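Local coordinates for protein phytoene synthase (PDB 5IYS) that probably joins two farnesyl diphosphates head to head into dehydrosqualene, and here holds two farnesyl thiodiphosphates with magnesium in an all-helical pocket, at residues Tyr49-Arg54 and Gly140-Pro145; Glu72-Asp77 and Pro84-Trp89; Gly181-Thr186 and Thr198-Lys203. All coordinates share one frame; numbering follows the deposited sequence.

Overall arrangement
Contact 1 lies deepest in this all-helical chain, where helices 39-60 and 125-143 meet over sulfur and isoprenoid carbon in the pocket of both ligands. Contacts 2 and 3 both lie well out, their centres about 21 Å from that of the chain. Contact 2 is partly buried and joins helix 65-80 to the start of helix 87-98 through a tryptophan and one amide. It touches contact 1: R54 makes a salt bridge to D86, and F51 packs on W89. Contact 3 stands apart, about 29 Å from contact 1 and 36 Å from contact 2 between centres; it closes two loops flanking helix 187-193 with aliphatic side chains alone, and is buried.

Contact 1: residues Tyr49-Arg54 and Gly140-Pro145; sequences YAFCRR and GLMLLP. With FPS (S-[(2E,6E)-3,7,11-trimethyldodeca-2,6,10-trienyl] trihydrogen thiodiphosphate), chain H; FPS (S-[(2E,6E)-3,7,11-trimethyldodeca-2,6,10-trienyl] trihydrogen thiodiphosphate), chain G.
The F51 ring is approached obliquely by the M142 methyl, CE1 lying 4.4 Å from M142 CE. At the Y49 ring, O1A of FPS (chain G) lies at the edge, in plane; its bond from Y49 OH is too short for the group's exact position to be trusted, while C12 of the other FPS (chain H) comes obliquely to Y49 CD2 at 3.4 Å. The guanidinium of R53 receives Y49 OH at its edge, 3° out of plane: R53 NE donates to Y49 OH over 3.2 Å. R53 NH1 donates nearly straight (168°) to O2B of FPS (chain H), whose C9 covers one face, and forms a salt bridge with D57 on the same helix. Between the helices, C52 SG meets M142 SD at 3.6 Å. The M142 chain, extended beyond CG (chi2 173°), carries the sulfur across. C52 CB reaches C7 of FPS (chain H) at 3.5 Å, and L143 CD1 touches the tails of both ligands. The arrangement is that of a trans-isoprenyl synthase pocket, with magnesium-binding D56 and D60 farther along the C52 helix. Helix 104-116 packs on F51 and M142, helix 87-98 on A50 and F51, and helix 13-26 on Y49.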
# COMPACT_ATOMS: atom_id res chain seq x y z
N TYR A 49 -6.70 -6.38 3.40
CA TYR A 49 -6.77 -4.94 3.67
C TYR A 49 -7.10 -4.66 5.14
O TYR A 49 -6.45 -3.83 5.80
CB TYR A 49 -7.85 -4.28 2.80
CG TYR A 49 -7.89 -2.78 3.00
CD1 TYR A 49 -8.64 -2.22 4.05
CD2 TYR A 49 -7.02 -1.95 2.30
CE1 TYR A 49 -8.54 -0.86 4.33
CE2 TYR A 49 -6.93 -0.60 2.56
CZ TYR A 49 -7.70 -0.06 3.59
OH TYR A 49 -7.60 1.29 3.88
N ALA A 50 -8.12 -5.35 5.64
CA ALA A 50 -8.54 -5.22 7.04
C ALA A 50 -7.39 -5.48 8.02
O ALA A 50 -7.30 -4.83 9.06
CB ALA A 50 -9.72 -6.17 7.33
N PHE A 51 -6.66 -6.57 7.82
CA PHE A 51 -5.52 -6.86 8.68
C PHE A 51 -4.52 -5.71 8.62
O PHE A 51 -4.11 -5.18 9.67
CB PHE A 51 -4.85 -8.17 8.27
CG PHE A 51 -3.49 -8.37 8.89
CD1 PHE A 51 -2.37 -7.80 8.29
CD2 PHE A 51 -3.34 -9.06 10.09
CE1 PHE A 51 -1.09 -7.97 8.85
CE2 PHE A 51 -2.07 -9.25 10.66
CZ PHE A 51 -0.95 -8.66 10.06
N CYS A 52 -4.19 -5.25 7.41
CA CYS A 52 -3.23 -4.14 7.28
C CYS A 52 -3.71 -2.85 7.95
O CYS A 52 -2.94 -2.11 8.60
CB CYS A 52 -2.94 -3.87 5.80
SG CYS A 52 -2.05 -5.23 4.98
N ARG A 53 -4.94 -2.47 7.62
CA ARG A 53 -5.53 -1.23 8.16
C ARG A 53 -5.55 -1.26 9.68
O ARG A 53 -5.23 -0.25 10.32
CB ARG A 53 -6.96 -1.07 7.60
CG ARG A 53 -7.70 0.25 7.89
CD ARG A 53 -6.84 1.52 8.00
NE ARG A 53 -6.38 2.04 6.71
CZ ARG A 53 -5.45 2.98 6.56
NH1 ARG A 53 -4.83 3.50 7.62
NH2 ARG A 53 -5.14 3.40 5.35
N ARG A 54 -5.82 -2.42 10.26
CA ARG A 54 -5.85 -2.53 11.73
C ARG A 54 -4.47 -2.33 12.34
O ARG A 54 -4.30 -1.51 13.26
CB ARG A 54 -6.47 -3.85 12.20
CG ARG A 54 -6.29 -4.08 13.70
CD ARG A 54 -6.82 -5.43 14.19
NE ARG A 54 -8.25 -5.58 13.94
CZ ARG A 54 -8.92 -6.71 14.12
NH1 ARG A 54 -8.33 -7.78 14.65
NH2 ARG A 54 -10.21 -6.74 13.83
N GLY A 140 2.17 -6.40 -1.14
CA GLY A 140 2.23 -7.10 -2.43
C GLY A 140 2.41 -8.60 -2.25
O GLY A 140 1.74 -9.41 -2.90
N LEU A 141 3.31 -8.97 -1.33
CA LEU A 141 3.52 -10.38 -1.09
C LEU A 141 2.34 -11.08 -0.44
O LEU A 141 2.12 -12.27 -0.69
CB LEU A 141 4.79 -10.57 -0.25
CG LEU A 141 6.05 -10.06 -0.95
CD1 LEU A 141 7.28 -10.62 -0.22
CD2 LEU A 141 6.04 -10.49 -2.41
N MET A 142 1.65 -10.41 0.48
CA MET A 142 0.41 -10.97 1.01
C MET A 142 -0.58 -11.32 -0.09
O MET A 142 -1.25 -12.36 -0.01
CB MET A 142 -0.28 -9.99 1.97
CG MET A 142 0.55 -9.59 3.15
SD MET A 142 -0.34 -8.27 4.05
CE MET A 142 1.05 -7.65 4.98
N LEU A 143 -0.74 -10.41 -1.04
CA LEU A 143 -1.73 -10.56 -2.11
C LEU A 143 -1.35 -11.46 -3.29
O LEU A 143 -2.23 -11.91 -4.05
CB LEU A 143 -2.11 -9.18 -2.67
CG LEU A 143 -2.74 -8.24 -1.64
CD1 LEU A 143 -3.01 -6.88 -2.28
CD2 LEU A 143 -4.04 -8.82 -1.11
N LEU A 144 -0.06 -11.68 -3.50
CA LEU A 144 0.37 -12.38 -4.70
C LEU A 144 -0.34 -13.71 -4.93
O LEU A 144 -0.66 -14.07 -6.06
CB LEU A 144 1.87 -12.62 -4.67
CG LEU A 144 2.78 -11.63 -5.42
CD1 LEU A 144 4.27 -12.09 -5.47
CD2 LEU A 144 2.24 -11.41 -6.84
N PRO A 145 -0.56 -14.50 -3.86
CA PRO A 145 -1.14 -15.81 -4.13
C PRO A 145 -2.58 -15.70 -4.62
O PRO A 145 -3.11 -16.67 -5.16
CB PRO A 145 -1.08 -16.50 -2.76
CG PRO A 145 0.04 -15.81 -2.03
CD PRO A 145 -0.14 -14.37 -2.46
C1 FPS H . -0.78 3.51 4.30
S1 FPS H . 0.71 4.45 4.24
C2 FPS H . -0.58 2.32 5.21
C3 FPS H . 0.19 1.25 4.92
C4 FPS H . 1.05 1.16 3.69
C5 FPS H . 0.23 0.13 5.93
C6 FPS H . -1.06 -0.70 5.89
C7 FPS H . -1.43 -1.06 4.46
C8 FPS H . -2.68 -0.91 4.01
C10 FPS H . -2.93 -1.23 2.55
C9 FPS H . -3.77 -0.34 4.89
C11 FPS H . -3.37 -2.66 2.33
C12 FPS H . -3.96 -2.62 0.93
C13 FPS H . -4.44 -3.70 0.28
C14 FPS H . -4.46 -5.07 0.87
C15 FPS H . -4.97 -3.51 -1.11
PA FPS H . 0.31 5.79 5.73
O1A FPS H . 0.12 5.06 7.01
O2A FPS H . 1.56 6.79 5.87
O3A FPS H . -0.89 6.75 5.21
PB FPS H . -2.39 6.82 5.72
O1B FPS H . -2.54 8.21 6.29
O2B FPS H . -2.73 5.81 6.78
O3B FPS H . -3.27 6.59 4.50
C1 FPS G . -2.15 3.01 0.84
S1 FPS G . -3.34 2.30 1.91
C2 FPS G . -1.35 1.80 0.40
C3 FPS G . -0.03 1.80 0.16
C4 FPS G . 0.77 3.07 0.30
C5 FPS G . 0.70 0.55 -0.28
C6 FPS G . -0.18 -0.70 -0.41
C7 FPS G . 0.57 -1.74 -1.22
C8 FPS G . -0.05 -2.56 -2.09
C10 FPS G . 0.79 -3.63 -2.74
C9 FPS G . -1.53 -2.49 -2.38
C11 FPS G . 0.67 -3.51 -4.26
C12 FPS G . 1.34 -4.69 -4.95
C13 FPS G . 0.72 -5.82 -5.34
C14 FPS G . 1.49 -6.90 -6.05
C15 FPS G . -0.76 -6.03 -5.12
PA FPS G . -4.97 3.55 2.17
O1A FPS G . -6.18 2.79 2.49
O2A FPS G . -4.54 4.33 3.52
O3A FPS G . -5.16 4.68 1.05
PB FPS G . -4.34 6.06 1.30
O1B FPS G . -5.21 7.08 1.99
O2B FPS G . -3.87 6.43 -0.09
O3B FPS G . -3.12 5.90 2.18

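Contact 2: residues Glu72-Asp77 and Pro84-Trp89; sequences ERQLLD and PNDPVW
Q74 and W89 meet by both packing and a hydrogen bond. With its CG anti to the carbonyl carbon (chi1 -70°) and the chain extended beyond it, Q74 crosses the pyrrole side of the indole obliquely, where W89 NE1 donates to Q74 OE1 over 2.9 Å. W89 likewise sets its CG beside the backbone N, which turns the indole toward helix 65-80. The bond is bent, 148° at the hydrogen, and the donor stands above the amide's carbonyl plane, 66° out of it, away from the lone pairs. Amide and indole planes are nearly perpendicular. Nearer the backbone, Q74 CB lies 3.4 Å from W89 NE1, and the backbone C of Q74 sits over one face of the indole, offset toward the rim. P84 CG comes over the same face, also offset, and touches Q74 O at 3.4 Å. The six-membered end of the indole reaches L75: W89 CH2 is 3.6 Å from L75 CA and 3.7 Å from L75 CD1, the two side chains crossing at about a right angle.

This is a short helix-loop-helix connection in the terpene synthase fold, linking helix 65-80 to helix 87-98. D86 is the N-cap of the latter: D86 OD1 accepts from W89 N at 3.3 Å, on the anti side and well out of the carboxylate plane, and more weakly from V88 N. D86 OD2 forms a salt bridge with R54 of helix 39-60, so both carboxylate oxygens are engaged. The tryptophan also meets the rings of F51 and F78, while L75 continues onto F107 and L110 of helix 104-116.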
# COMPACT_ATOMS: atom_id res chain seq x y z
N GLU A 72 0.16 -9.12 17.22
CA GLU A 72 1.29 -10.00 16.92
C GLU A 72 1.05 -11.38 17.53
O GLU A 72 1.44 -12.39 16.95
CB GLU A 72 2.61 -9.44 17.48
CG GLU A 72 3.09 -8.10 16.89
CD GLU A 72 4.13 -7.37 17.76
OE1 GLU A 72 5.07 -8.02 18.25
OE2 GLU A 72 4.02 -6.13 17.93
N ARG A 73 0.41 -11.41 18.69
CA ARG A 73 0.15 -12.69 19.34
C ARG A 73 -0.88 -13.50 18.58
O ARG A 73 -0.80 -14.72 18.53
CB ARG A 73 -0.36 -12.48 20.77
CG ARG A 73 -0.87 -13.76 21.41
CD ARG A 73 -1.29 -13.57 22.86
NE ARG A 73 -2.65 -13.04 23.01
CZ ARG A 73 -2.95 -11.89 23.60
NH1 ARG A 73 -1.99 -11.10 24.08
NH2 ARG A 73 -4.22 -11.51 23.73
N GLN A 74 -1.89 -12.81 18.05
CA GLN A 74 -2.89 -13.45 17.20
C GLN A 74 -2.29 -14.04 15.93
O GLN A 74 -2.62 -15.16 15.53
CB GLN A 74 -3.97 -12.43 16.85
CG GLN A 74 -4.80 -12.09 18.06
CD GLN A 74 -5.77 -10.99 17.77
OE1 GLN A 74 -5.55 -10.16 16.89
NE2 GLN A 74 -6.84 -10.92 18.57
N LEU A 75 -1.33 -13.32 15.36
CA LEU A 75 -0.69 -13.78 14.13
C LEU A 75 0.18 -15.00 14.43
O LEU A 75 0.22 -15.96 13.65
CB LEU A 75 0.18 -12.64 13.57
CG LEU A 75 1.02 -13.01 12.34
CD1 LEU A 75 0.18 -13.59 11.23
CD2 LEU A 75 1.78 -11.70 11.90
N LEU A 76 0.89 -14.99 15.56
CA LEU A 76 1.68 -16.15 15.95
C LEU A 76 0.77 -17.36 16.11
O LEU A 76 1.11 -18.46 15.68
CB LEU A 76 2.50 -15.93 17.23
CG LEU A 76 3.72 -15.00 17.11
CD1 LEU A 76 4.14 -14.46 18.48
CD2 LEU A 76 4.91 -15.66 16.40
N ASP A 77 -0.39 -17.16 16.72
CA ASP A 77 -1.33 -18.27 16.89
C ASP A 77 -1.77 -18.78 15.52
O ASP A 77 -1.87 -19.99 15.29
CB ASP A 77 -2.55 -17.83 17.72
CG ASP A 77 -2.26 -17.78 19.24
OD1 ASP A 77 -1.26 -18.36 19.72
OD2 ASP A 77 -3.08 -17.18 19.97
N PRO A 84 -7.45 -17.22 15.66
CA PRO A 84 -8.11 -16.35 16.62
C PRO A 84 -9.58 -16.19 16.29
O PRO A 84 -9.98 -16.20 15.12
CB PRO A 84 -7.39 -15.01 16.42
CG PRO A 84 -6.02 -15.43 16.00
CD PRO A 84 -6.32 -16.53 15.01
N ASN A 85 -10.42 -16.07 17.32
CA ASN A 85 -11.87 -16.12 17.05
C ASN A 85 -12.31 -14.66 16.93
O ASN A 85 -12.61 -14.03 17.94
CB ASN A 85 -12.62 -16.86 18.18
CG ASN A 85 -13.97 -17.40 17.74
OD1 ASN A 85 -14.41 -17.22 16.60
ND2 ASN A 85 -14.62 -18.13 18.65
N ASP A 86 -12.17 -14.10 15.73
CA ASP A 86 -12.15 -12.66 15.47
C ASP A 86 -12.43 -12.50 13.96
O ASP A 86 -11.91 -13.28 13.18
CB ASP A 86 -10.74 -12.13 15.77
CG ASP A 86 -10.47 -10.74 15.18
OD1 ASP A 86 -10.54 -10.54 13.94
OD2 ASP A 86 -10.09 -9.85 15.96
N PRO A 87 -13.31 -11.56 13.57
CA PRO A 87 -13.81 -11.54 12.19
C PRO A 87 -12.70 -11.51 11.13
O PRO A 87 -12.84 -12.15 10.09
CB PRO A 87 -14.62 -10.24 12.09
CG PRO A 87 -14.46 -9.54 13.40
CD PRO A 87 -13.84 -10.47 14.40
N VAL A 88 -11.69 -10.67 11.36
CA VAL A 88 -10.62 -10.50 10.39
C VAL A 88 -9.81 -11.77 10.29
O VAL A 88 -9.54 -12.25 9.20
CB VAL A 88 -9.70 -9.30 10.75
CG1 VAL A 88 -8.50 -9.22 9.80
CG2 VAL A 88 -10.47 -8.00 10.65
N TRP A 89 -9.56 -12.40 11.43
CA TRP A 89 -8.79 -13.64 11.44
C TRP A 89 -9.58 -14.82 10.89
O TRP A 89 -9.02 -15.64 10.15
CB TRP A 89 -8.28 -13.96 12.86
CG TRP A 89 -7.14 -13.06 13.26
CD1 TRP A 89 -7.17 -12.09 14.22
CD2 TRP A 89 -5.84 -13.00 12.66
NE1 TRP A 89 -5.95 -11.47 14.30
CE2 TRP A 89 -5.12 -11.98 13.33
CE3 TRP A 89 -5.22 -13.68 11.61
CZ2 TRP A 89 -3.77 -11.70 13.04
CZ3 TRP A 89 -3.90 -13.39 11.29
CH2 TRP A 89 -3.20 -12.38 11.98

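Contact 3: residues Gly181-Thr186 and Thr198-Lys203; sequences GRIYLT and TMLKEK
L200 packs against both I183 and L185, one methyl to each. L200 CD1 meets I183 CD1 at 3.6 Å and I183 CG1 at 3.8 Å, and also comes near I183 CG2, so that this methyl lies against much of the isoleucine. The two side chains cross at about a right angle. L200 CD2 instead touches L185 CD1 at 4.1 Å, leucine and leucine sliding past each other in opposite directions. I183 places its longer branch beside the backbone N (chi1 -59°) and keeps it extended to CD1, which carries the terminal methyl out to L200.

The next shell fixes the backbones. G181, at positive phi, closes helix 174-179 with a Schellman motif, and T186 caps the following helix 187-193 through D189 N. Between them R182 and Y184 turn their side chains elsewhere: R182 NH1 donates to Y184 OH at 2.7 Å, with the hydroxyl 8° from the guanidinium plane, and R182 NH2 forms a salt bridge with D60, one of the magnesium-binding aspartates. This loop thus reaches the metal region by its polar residues while its I183 and L185 turn to L200. L200 sits in a short 3-10 segment. Y178 touches both I183 and L200, and L209, L212 and L216 of helix 207-227 cover L185. The contact joins the loops before and after helix 187-193 of the all-helical squalene/phytoene synthase fold.

No hydrogen bond or charge pair spans the two segments, so their direct attachment rests on aliphatic packing and the burial of apolar surface, about 115 Å² summed over both sides.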
# COMPACT_ATOMS: atom_id res chain seq x y z
N GLY A 181 5.62 15.14 13.20
CA GLY A 181 6.95 14.74 13.65
C GLY A 181 7.66 13.71 12.80
O GLY A 181 8.71 13.18 13.18
N ARG A 182 7.16 13.49 11.58
CA ARG A 182 7.79 12.52 10.72
C ARG A 182 8.37 13.12 9.45
O ARG A 182 7.68 13.80 8.69
CB ARG A 182 6.81 11.40 10.37
CG ARG A 182 6.25 10.66 11.57
CD ARG A 182 5.65 9.35 11.11
NE ARG A 182 4.93 8.67 12.18
CZ ARG A 182 4.25 7.53 12.03
NH1 ARG A 182 4.26 6.88 10.86
NH2 ARG A 182 3.60 7.03 13.06
N ILE A 183 9.61 12.74 9.15
CA ILE A 183 10.20 13.04 7.85
C ILE A 183 10.61 11.72 7.23
O ILE A 183 11.47 11.03 7.77
CB ILE A 183 11.44 13.98 7.97
CG1 ILE A 183 11.04 15.30 8.63
CG2 ILE A 183 12.07 14.22 6.59
CD1 ILE A 183 12.18 16.31 8.76
N TYR A 184 9.94 11.35 6.14
CA TYR A 184 10.36 10.18 5.35
C TYR A 184 11.42 10.48 4.30
O TYR A 184 12.12 9.58 3.83
CB TYR A 184 9.12 9.53 4.72
CG TYR A 184 8.20 8.91 5.76
CD1 TYR A 184 8.44 7.62 6.24
CD2 TYR A 184 7.13 9.62 6.28
CE1 TYR A 184 7.62 7.05 7.18
CE2 TYR A 184 6.29 9.06 7.23
CZ TYR A 184 6.54 7.76 7.66
OH TYR A 184 5.69 7.19 8.58
N LEU A 185 11.47 11.71 3.81
CA LEU A 185 12.53 12.08 2.88
C LEU A 185 13.89 11.82 3.54
O LEU A 185 14.01 11.93 4.76
CB LEU A 185 12.41 13.57 2.51
CG LEU A 185 11.05 14.00 1.95
CD1 LEU A 185 11.06 15.52 1.73
CD2 LEU A 185 10.72 13.26 0.65
N THR A 186 14.87 11.37 2.76
CA THR A 186 16.11 10.91 3.34
C THR A 186 17.03 12.07 3.71
O THR A 186 16.99 13.15 3.11
CB THR A 186 16.84 9.87 2.48
OG1 THR A 186 17.44 10.50 1.34
CG2 THR A 186 15.88 8.77 2.03
N THR A 198 12.89 23.24 7.38
CA THR A 198 11.97 24.36 7.49
C THR A 198 11.09 24.50 6.25
O THR A 198 9.94 24.94 6.32
CB THR A 198 12.76 25.66 7.74
OG1 THR A 198 12.00 26.49 8.62
CG2 THR A 198 13.06 26.39 6.44
N MET A 199 11.61 24.06 5.11
CA MET A 199 10.86 24.13 3.87
C MET A 199 9.65 23.19 3.89
O MET A 199 8.79 23.25 3.00
CB MET A 199 11.77 23.75 2.70
CG MET A 199 13.08 24.52 2.63
SD MET A 199 13.98 24.16 1.11
CE MET A 199 15.35 25.32 1.31
N LEU A 200 9.61 22.29 4.87
CA LEU A 200 8.64 21.20 4.90
C LEU A 200 7.31 21.66 5.48
O LEU A 200 6.33 20.93 5.43
CB LEU A 200 9.15 20.00 5.69
CG LEU A 200 10.43 19.30 5.24
CD1 LEU A 200 10.63 17.99 6.01
CD2 LEU A 200 10.42 19.06 3.72
N LYS A 201 7.28 22.88 6.02
CA LYS A 201 6.05 23.38 6.64
C LYS A 201 5.35 24.44 5.80
O LYS A 201 4.28 24.93 6.18
CB LYS A 201 6.31 23.91 8.06
CG LYS A 201 7.39 24.98 8.16
CD LYS A 201 7.62 25.39 9.62
CE LYS A 201 8.50 24.40 10.37
NZ LYS A 201 8.23 24.37 11.84
N GLU A 202 5.89 24.72 4.62
CA GLU A 202 5.31 25.71 3.72
C GLU A 202 4.17 25.15 2.86
O GLU A 202 4.03 23.93 2.72
CB GLU A 202 6.41 26.33 2.85
CG GLU A 202 7.09 27.51 3.53
CD GLU A 202 8.58 27.60 3.25
OE1 GLU A 202 9.35 27.86 4.21
OE2 GLU A 202 8.96 27.41 2.08
N LYS A 203 3.36 26.04 2.30
CA LYS A 203 2.22 25.63 1.47
C LYS A 203 2.61 25.06 0.11
O LYS A 203 2.03 24.07 -0.35
CB LYS A 203 1.22 26.78 1.30
CG LYS A 203 0.56 27.19 2.62
CD LYS A 203 -0.95 27.38 2.47
CE LYS A 203 -1.63 26.15 1.83
NZ LYS A 203 -1.59 24.89 2.65